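Condensin complex subunit 3 (PDB 5OQR) is a regulatory subunit of the condensin complex, which is required to convert interphase chromatin into condensed, mitotic-like chromosomes. Local coordinates at residues M483-M486 against L487-I491; A518-A521 against F522-P526. All blocks are in the same frame, centred on the assembly; numbering follows the deposited sequence.

Contact 1 (M483-M486 against L487-I491); sequences MVDM and LKTLI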
ATOM      1  N   MET A 483      34.653  14.883  22.406  1.00 37.35           N
ATOM      2  CA  MET A 483      34.614  15.014  20.953  1.00 39.93           C
ATOM      3  C   MET A 483      36.007  15.209  20.375  1.00 38.51           C
ATOM      4  O   MET A 483      36.420  14.478  19.469  1.00 41.06           O
ATOM      5  CB  MET A 483      33.720  16.182  20.557  1.00 49.77           C
ATOM      6  CG  MET A 483      32.278  15.944  20.865  1.00 53.88           C
ATOM      7  SD  MET A 483      31.304  17.445  20.822  1.00 57.15           S
ATOM      8  CE  MET A 483      29.731  16.728  21.226  1.00 64.88           C
ATOM      9  N   VAL A 484      36.737  16.210  20.869  1.00 35.63           N
ATOM     10  CA  VAL A 484      38.076  16.467  20.349  1.00 40.90           C
ATOM     11  C   VAL A 484      38.918  15.207  20.445  1.00 40.48           C
ATOM     12  O   VAL A 484      39.773  14.951  19.590  1.00 40.30           O
ATOM     13  CB  VAL A 484      38.733  17.647  21.097  1.00 47.78           C
ATOM     14  CG1 VAL A 484      40.090  17.965  20.494  1.00 51.14           C
ATOM     15  CG2 VAL A 484      37.847  18.882  21.047  1.00 58.82           C
ATOM     16  N   ASP A 485      38.682  14.393  21.475  1.00 40.79           N
ATOM     17  CA  ASP A 485      39.401  13.133  21.618  1.00 40.77           C
ATOM     18  C   ASP A 485      39.020  12.159  20.508  1.00 39.44           C
ATOM     19  O   ASP A 485      39.883  11.683  19.763  1.00 38.16           O
ATOM     20  CB  ASP A 485      39.113  12.526  22.992  1.00 49.35           C
ATOM     21  CG  ASP A 485      40.066  11.399  23.341  1.00 53.15           C
ATOM     22  OD1 ASP A 485      39.674  10.507  24.119  1.00 51.63           O
ATOM     23  OD2 ASP A 485      41.209  11.406  22.837  1.00 61.02           O
ATOM     24  N   MET A 486      37.727  11.849  20.387  1.00 40.30           N
ATOM     25  CA  MET A 486      37.288  10.926  19.344  1.00 34.04           C
ATOM     26  C   MET A 486      37.710  11.413  17.964  1.00 31.01           C
ATOM     27  O   MET A 486      38.063  10.607  17.095  1.00 31.67           O
ATOM     28  CB  MET A 486      35.769  10.747  19.398  1.00 39.37           C
ATOM     29  CG  MET A 486      35.223  10.319  20.755  1.00 48.66           C
ATOM     30  SD  MET A 486      36.196   9.034  21.544  1.00 45.60           S
ATOM     31  CE  MET A 486      35.865   7.698  20.432  1.00 38.51           C
ATOM     32  N   LEU A 487      37.681  12.726  17.740  1.00 33.01           N
ATOM     33  CA  LEU A 487      38.106  13.268  16.456  1.00 34.84           C
ATOM     34  C   LEU A 487      39.586  13.000  16.214  1.00 38.00           C
ATOM     35  O   LEU A 487      39.969  12.422  15.191  1.00 39.43           O
ATOM     36  CB  LEU A 487      37.811  14.768  16.399  1.00 39.08           C
ATOM     37  CG  LEU A 487      36.357  15.194  16.186  1.00 33.86           C
ATOM     38  CD1 LEU A 487      36.231  16.695  16.343  1.00 30.35           C
ATOM     39  CD2 LEU A 487      35.848  14.767  14.820  1.00 36.50           C
ATOM     40  N   LYS A 488      40.440  13.415  17.152  1.00 39.38           N
ATOM     41  CA  LYS A 488      41.879  13.269  16.960  1.00 41.42           C
ATOM     42  C   LYS A 488      42.295  11.805  16.937  1.00 40.02           C
ATOM     43  O   LYS A 488      43.160  11.413  16.148  1.00 40.93           O
ATOM     44  CB  LYS A 488      42.639  14.011  18.062  1.00 47.09           C
ATOM     45  CG  LYS A 488      42.524  15.523  17.986  1.00 64.53           C
ATOM     46  CD  LYS A 488      43.632  16.220  18.768  1.00 79.06           C
ATOM     47  CE  LYS A 488      43.425  16.131  20.271  1.00 82.42           C
ATOM     48  NZ  LYS A 488      43.877  17.377  20.953  1.00 83.24           N
ATOM     49  N   THR A 489      41.690  10.981  17.791  1.00 42.57           N
ATOM     50  CA  THR A 489      42.185   9.624  17.983  1.00 36.80           C
ATOM     51  C   THR A 489      41.655   8.651  16.937  1.00 35.04           C
ATOM     52  O   THR A 489      42.370   7.720  16.555  1.00 40.96           O
ATOM     53  CB  THR A 489      41.820   9.129  19.383  1.00 42.98           C
ATOM     54  OG1 THR A 489      42.235  10.094  20.357  1.00 48.12           O
ATOM     55  CG2 THR A 489      42.505   7.802  19.679  1.00 53.94           C
ATOM     56  N   LEU A 490      40.424   8.836  16.462  1.00 36.18           N
ATOM     57  CA  LEU A 490      39.793   7.814  15.633  1.00 35.69           C
ATOM     58  C   LEU A 490      39.198   8.347  14.335  1.00 32.12           C
ATOM     59  O   LEU A 490      39.504   7.831  13.256  1.00 34.38           O
ATOM     60  CB  LEU A 490      38.708   7.105  16.439  1.00 32.64           C
ATOM     61  CG  LEU A 490      39.250   6.316  17.631  1.00 37.04           C
ATOM     62  CD1 LEU A 490      38.489   6.662  18.884  1.00 36.47           C
ATOM     63  CD2 LEU A 490      39.178   4.826  17.357  1.00 45.08           C
ATOM     64  N   ILE A 491      38.352   9.373  14.416  1.00 37.16           N
ATOM     65  CA  ILE A 491      37.563   9.783  13.256  1.00 33.02           C
ATOM     66  C   ILE A 491      38.466  10.330  12.155  1.00 34.65           C
ATOM     67  O   ILE A 491      38.439   9.850  11.016  1.00 34.52           O
ATOM     68  CB  ILE A 491      36.489  10.803  13.669  1.00 32.19           C
ATOM     69  CG1 ILE A 491      35.451  10.123  14.558  1.00 29.94           C
ATOM     70  CG2 ILE A 491      35.801  11.404  12.441  1.00 32.67           C
ATOM     71  CD1 ILE A 491      34.565  11.076  15.314  1.00 29.37           C
TER
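The first torsions of D485 (chi1 -167°) and T489 (chi1 -51°) bring their polar ends together on one flank of a HEAT-repeat helix. D485 CG lies anti to its own backbone N. T489 OG1 lies beside its own backbone N, which turns it back toward the preceding turn. There T489 OG1 sits 2.9 Å from D485 O and 3.0 Å from D485 OD2. One hydroxyl thus faces two oxygens of the same residue. D485 O also takes the backbone bond from T489 N.

On the buried flank the M486 chain is bent at both of its later torsions. Its CE therefore comes alongside CD1 of L490, with both side chains pointing the same way. Helices 416-434 and 457-471 cover this pair: M486 touches V424, I427 and V466, and L490 touches I427, F431 and C462. On the solvent side K488 runs beside V484, and its CE packs on V484 CG1 at 3.8 Å. I491 CD1 comes to 4.3 Å from M486 CB, and I491 also reaches helix 500-514.

The helix widens here into a pi-type turn. M486 O accepts two backbone N-H groups. L490 N, 3.0 Å from M486 O, lies above the carbonyl plane. I491 N, also 3.0 Å from M486 O, lies in that plane and makes the straighter bond, with an N-H...O angle of 172°.

Contact 2 (A518-A521 against F522-P526); sequences ADLA and FENVP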
ATOM      1  N   ALA A 518      27.386  23.425  14.894  1.00 33.78           N
ATOM      2  CA  ALA A 518      27.078  24.068  13.622  1.00 34.74           C
ATOM      3  C   ALA A 518      28.339  24.574  12.933  1.00 38.52           C
ATOM      4  O   ALA A 518      28.468  24.465  11.708  1.00 37.34           O
ATOM      5  CB  ALA A 518      26.093  25.214  13.844  1.00 35.29           C
ATOM      6  N   ASP A 519      29.276  25.136  13.695  1.00 41.21           N
ATOM      7  CA  ASP A 519      30.504  25.641  13.092  1.00 38.28           C
ATOM      8  C   ASP A 519      31.335  24.508  12.507  1.00 37.88           C
ATOM      9  O   ASP A 519      31.964  24.673  11.457  1.00 41.46           O
ATOM     10  CB  ASP A 519      31.311  26.428  14.124  1.00 46.03           C
ATOM     11  CG  ASP A 519      30.857  27.871  14.243  1.00 58.22           C
ATOM     12  OD1 ASP A 519      30.689  28.533  13.197  1.00 64.84           O
ATOM     13  OD2 ASP A 519      30.663  28.345  15.382  1.00 60.31           O
ATOM     14  N   LEU A 520      31.353  23.351  13.170  1.00 44.17           N
ATOM     15  CA  LEU A 520      32.052  22.200  12.611  1.00 37.13           C
ATOM     16  C   LEU A 520      31.330  21.672  11.380  1.00 35.09           C
ATOM     17  O   LEU A 520      31.969  21.286  10.395  1.00 31.53           O
ATOM     18  CB  LEU A 520      32.183  21.104  13.668  1.00 43.99           C
ATOM     19  CG  LEU A 520      33.008  19.877  13.268  1.00 43.62           C
ATOM     20  CD1 LEU A 520      34.460  20.249  13.021  1.00 38.76           C
ATOM     21  CD2 LEU A 520      32.908  18.811  14.338  1.00 38.06           C
ATOM     22  N   ALA A 521      29.998  21.647  11.418  1.00 38.58           N
ATOM     23  CA  ALA A 521      29.226  21.302  10.230  1.00 28.98           C
ATOM     24  C   ALA A 521      29.596  22.204   9.062  1.00 31.37           C
ATOM     25  O   ALA A 521      29.889  21.729   7.961  1.00 35.52           O
ATOM     26  CB  ALA A 521      27.732  21.402  10.536  1.00 27.87           C
ATOM     27  N   PHE A 522      29.602  23.519   9.293  1.00 35.10           N
ATOM     28  CA  PHE A 522      29.917  24.460   8.224  1.00 34.54           C
ATOM     29  C   PHE A 522      31.341  24.269   7.719  1.00 33.95           C
ATOM     30  O   PHE A 522      31.604  24.396   6.518  1.00 32.57           O
ATOM     31  CB  PHE A 522      29.715  25.893   8.717  1.00 37.67           C
ATOM     32  CG  PHE A 522      29.956  26.933   7.663  1.00 40.57           C
ATOM     33  CD1 PHE A 522      28.933  27.335   6.823  1.00 44.31           C
ATOM     34  CD2 PHE A 522      31.206  27.506   7.509  1.00 36.63           C
ATOM     35  CE1 PHE A 522      29.151  28.287   5.851  1.00 42.91           C
ATOM     36  CE2 PHE A 522      31.429  28.460   6.538  1.00 46.64           C
ATOM     37  CZ  PHE A 522      30.401  28.852   5.708  1.00 39.11           C
ATOM     38  N   GLU A 523      32.275  23.969   8.621  1.00 39.27           N
ATOM     39  CA  GLU A 523      33.668  23.802   8.228  1.00 40.56           C
ATOM     40  C   GLU A 523      33.877  22.582   7.340  1.00 41.37           C
ATOM     41  O   GLU A 523      34.863  22.535   6.598  1.00 41.77           O
ATOM     42  CB  GLU A 523      34.549  23.699   9.472  1.00 46.09           C
ATOM     43  CG  GLU A 523      36.037  23.587   9.181  1.00 66.56           C
ATOM     44  CD  GLU A 523      36.877  23.581  10.446  1.00 85.95           C
ATOM     45  OE1 GLU A 523      36.296  23.697  11.547  1.00 84.82           O
ATOM     46  OE2 GLU A 523      38.118  23.462  10.343  1.00 91.34           O
ATOM     47  N   ASN A 524      32.975  21.605   7.387  1.00 40.54           N
ATOM     48  CA  ASN A 524      33.140  20.358   6.653  1.00 36.77           C
ATOM     49  C   ASN A 524      32.214  20.227   5.454  1.00 38.56           C
ATOM     50  O   ASN A 524      32.274  19.207   4.759  1.00 44.08           O
ATOM     51  CB  ASN A 524      32.931  19.169   7.594  1.00 47.72           C
ATOM     52  CG  ASN A 524      34.146  18.891   8.453  1.00 42.62           C
ATOM     53  OD1 ASN A 524      35.264  18.800   7.951  1.00 39.35           O
ATOM     54  ND2 ASN A 524      33.936  18.770   9.756  1.00 43.82           N
ATOM     55  N   VAL A 525      31.363  21.219   5.186  1.00 37.13           N
ATOM     56  CA  VAL A 525      30.547  21.189   3.971  1.00 32.30           C
ATOM     57  C   VAL A 525      31.416  20.982   2.733  1.00 35.56           C
ATOM     58  O   VAL A 525      31.087  20.118   1.911  1.00 35.33           O
ATOM     59  CB  VAL A 525      29.673  22.441   3.883  1.00 33.45           C
ATOM     60  CG1 VAL A 525      29.040  22.569   2.500  1.00 32.67           C
ATOM     61  CG2 VAL A 525      28.585  22.411   4.940  1.00 28.79           C
ATOM     62  N   PRO A 526      32.506  21.728   2.532  1.00 36.83           N
ATOM     63  CA  PRO A 526      33.337  21.491   1.339  1.00 35.34           C
ATOM     64  C   PRO A 526      33.763  20.046   1.175  1.00 40.61           C
ATOM     65  O   PRO A 526      33.813  19.541   0.046  1.00 42.93           O
ATOM     66  CB  PRO A 526      34.539  22.416   1.571  1.00 33.64           C
ATOM     67  CG  PRO A 526      34.019  23.499   2.440  1.00 44.77           C
ATOM     68  CD  PRO A 526      32.994  22.866   3.329  1.00 40.55           C
TER
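The first turn of helix 518-534 is alpha-helical, with F522 N bonded to A518 O (2.8 Å) and E523 N to D519 O (2.9 Å), but the pattern then shifts. N524 N bonds A521 O at 3.1 Å, three residues back, from well above the carbonyl plane. Its bond to L520 O is weak. The N524 backbone is turned away from helical values, and the helix kinks at P526, whose ring nitrogen has no hydrogen to give to the turn before.

Among the side chains, L520 and N524 lie alongside each other and point the same way. L520 CG is anti to its backbone N (chi1 -175°), and its CD1 rests 3.6 Å from N524 ND2. That amide nitrogen is hydrogen-bonded to a further partner. E523 crosses L520 more loosely, with OE1 4.2 Å from L520 CD1. V525 CG2 folds back toward A521 O, 3.4 Å away.

L520 and N524 meet helix 500-514, while A521 and V525 meet M550 of helix 537-554, and A521 also touches H554. D519 forms a salt bridge with K558, and the F522 ring meets that of Y562 at about 45°.

Helix 518-534 begins at the end of the repeat at 481-519 and runs on into the repeat at 521-556. A helix bent at a proline and packed against the next helix is often found in HEAT repeats.

Contacts 1 and 2 follow one another along the chain. They lie on helices 480-495 and 518-534, with helix 500-514 between them in sequence. Their centres are 16 Å apart. Their nearest atoms come to about 4 Å without touching. Helix 500-514 bridges them: I491 of contact 1 and N524 of contact 2 both pack on L510, while I491 and L520 both pack on V513. Contact 1 lies in the repeat at 481-519, and contact 2 spans its end and the start of the repeat at 521-556. Each has a disturbed helical turn, widened in 483-491 and kinked in 518-526. Both lie far from the chain centre, at about 43 and 38 Å from centre to centre.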